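Peroxisomal fatty acid beta-oxidation multifunctional protein MFP2 (Arabidopsis thaliana, PDB 2WTB) hydrates long-chain enoyl-CoAs and oxidises 3-hydroxyacyl-CoAs of varied chain length in peroxisomal fatty acid beta-oxidation during seed germination. Local coordinates at residues K681-Y684 with S685-E689. Numbering follows the deposited sequence.
Sequences KYIY and SRLDE
Ile683 and Leu687, one turn apart, form the tightly packed side of this short run of helix. CG2 of Ile683 meets CD2 of Leu687 at 4.2 Å, and both residues are buried: Phe633 and Asn637 of helix 624-644 lie against them, while Leu704 of helix 702-710 also touches Leu687. Their backbones are joined as well, Leu687 N donating to Ile683 O at 2.9 Å.

The flank carrying Tyr682 and Arg686 is looser. The arginine leaves the helix with CG turned away from its own N (chi1 -171°) and then bends at chi2 and chi3, which brings NH1 obliquely to a point 4.2 Å above the plane of the Tyr682 ring, offset toward the rim. Ring and guanidinium planes stand 72° apart, and CZ of Arg686 remains 5.7 Å from the centroid of the Tyr682 ring, giving at most a weak cation-pi attraction. The phenol has a stronger polar partner, since its OH is hydrogen-bonded to Glu629. By contrast, the backbone here is firmly joined: Arg686 N reaches Tyr682 O at 2.8 Å. Lys681 is exposed to solvent, yet its carbonyl O accepts from Ser685 N at 2.9 Å. Such i to i+4 bonding, with an apolar side turned toward neighbouring helices, is typical of an amphipathic alpha-helix.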
loop_
_atom_site.group_PDB
_atom_site.type_symbol
_atom_site.label_atom_id
_atom_site.label_comp_id
_atom_site.label_asym_id
_atom_site.label_seq_id
_atom_site.Cartn_x
_atom_site.Cartn_y
_atom_site.Cartn_z
ATOM N N LYS A 681 -25.040 -14.420 1.704
ATOM C CA LYS A 681 -26.404 -14.729 2.117
ATOM C C LYS A 681 -26.910 -13.728 3.155
ATOM O O LYS A 681 -28.058 -13.289 3.097
ATOM C CB LYS A 681 -26.494 -16.160 2.655
ATOM C CG LYS A 681 -27.909 -16.716 2.702
ATOM C CD LYS A 681 -27.901 -18.232 2.797
ATOM C CE LYS A 681 -29.288 -18.803 2.553
ATOM N NZ LYS A 681 -29.270 -20.290 2.470
ATOM N N TYR A 682 -26.046 -13.370 4.099
ATOM C CA TYR A 682 -26.374 -12.359 5.096
ATOM C C TYR A 682 -26.589 -10.998 4.437
ATOM O O TYR A 682 -27.668 -10.414 4.536
ATOM C CB TYR A 682 -25.261 -12.261 6.140
ATOM C CG TYR A 682 -25.512 -11.224 7.213
ATOM C CD1 TYR A 682 -26.070 -11.581 8.434
ATOM C CD2 TYR A 682 -25.187 -9.890 7.004
ATOM C CE1 TYR A 682 -26.298 -10.636 9.417
ATOM C CE2 TYR A 682 -25.413 -8.939 7.982
ATOM C CZ TYR A 682 -25.969 -9.318 9.186
ATOM O OH TYR A 682 -26.195 -8.372 10.160
ATOM N N ILE A 683 -25.554 -10.500 3.767
ATOM C CA ILE A 683 -25.620 -9.214 3.076
ATOM C C ILE A 683 -26.855 -9.122 2.180
ATOM O O ILE A 683 -27.513 -8.085 2.120
ATOM C CB ILE A 683 -24.352 -8.959 2.232
ATOM C CG1 ILE A 683 -23.113 -8.935 3.127
ATOM C CG2 ILE A 683 -24.471 -7.655 1.458
ATOM C CD1 ILE A 683 -21.833 -8.596 2.394
ATOM N N TYR A 684 -27.161 -10.214 1.488
ATOM C CA TYR A 684 -28.339 -10.279 0.632
ATOM C C TYR A 684 -29.616 -10.151 1.454
ATOM O O TYR A 684 -30.416 -9.241 1.237
ATOM C CB TYR A 684 -28.345 -11.588 -0.160
ATOM C CG TYR A 684 -29.618 -11.852 -0.936
ATOM C CD1 TYR A 684 -30.010 -11.015 -1.973
ATOM C CD2 TYR A 684 -30.417 -12.949 -0.645
ATOM C CE1 TYR A 684 -31.169 -11.255 -2.688
ATOM C CE2 TYR A 684 -31.576 -13.199 -1.357
ATOM C CZ TYR A 684 -31.947 -12.350 -2.377
ATOM O OH TYR A 684 -33.101 -12.595 -3.089
ATOM N N SER A 685 -29.794 -11.065 2.402
ATOM C CA SER A 685 -30.984 -11.088 3.246
ATOM C C SER A 685 -31.223 -9.747 3.933
ATOM O O SER A 685 -32.362 -9.291 4.045
ATOM C CB SER A 685 -30.868 -12.197 4.296
ATOM O OG SER A 685 -31.964 -12.166 5.196
ATOM N N ARG A 686 -30.145 -9.121 4.389
ATOM C CA ARG A 686 -30.236 -7.853 5.103
ATOM C C ARG A 686 -30.515 -6.694 4.148
ATOM O O ARG A 686 -31.229 -5.752 4.493
ATOM C CB ARG A 686 -28.945 -7.594 5.882
ATOM C CG ARG A 686 -29.010 -6.414 6.841
ATOM C CD ARG A 686 -29.541 -6.815 8.212
ATOM N NE ARG A 686 -30.907 -7.329 8.154
ATOM C CZ ARG A 686 -31.221 -8.621 8.182
ATOM N NH1 ARG A 686 -30.266 -9.536 8.268
ATOM N NH2 ARG A 686 -32.492 -8.997 8.122
ATOM N N LEU A 687 -29.955 -6.776 2.945
ATOM C CA LEU A 687 -30.082 -5.708 1.958
ATOM C C LEU A 687 -31.465 -5.718 1.310
ATOM O O LEU A 687 -31.912 -4.711 0.760
ATOM C CB LEU A 687 -28.987 -5.840 0.895
ATOM C CG LEU A 687 -28.441 -4.571 0.234
ATOM C CD1 LEU A 687 -28.435 -3.396 1.196
ATOM C CD2 LEU A 687 -27.039 -4.825 -0.303
ATOM N N ASP A 688 -32.141 -6.860 1.382
ATOM C CA ASP A 688 -33.491 -6.984 0.844
ATOM C C ASP A 688 -34.513 -6.453 1.839
ATOM O O ASP A 688 -35.485 -5.800 1.457
ATOM C CB ASP A 688 -33.806 -8.440 0.494
ATOM C CG ASP A 688 -35.143 -8.593 -0.206
ATOM O OD1 ASP A 688 -35.708 -7.568 -0.641
ATOM O OD2 ASP A 688 -35.629 -9.738 -0.325
ATOM N N GLU A 689 -34.291 -6.741 3.118
ATOM C CA GLU A 689 -35.168 -6.248 4.172
ATOM C C GLU A 689 -35.271 -4.730 4.106
ATOM O O GLU A 689 -36.325 -4.158 4.383
ATOM C CB GLU A 689 -34.661 -6.683 5.550
ATOM C CG GLU A 689 -34.725 -8.182 5.795
#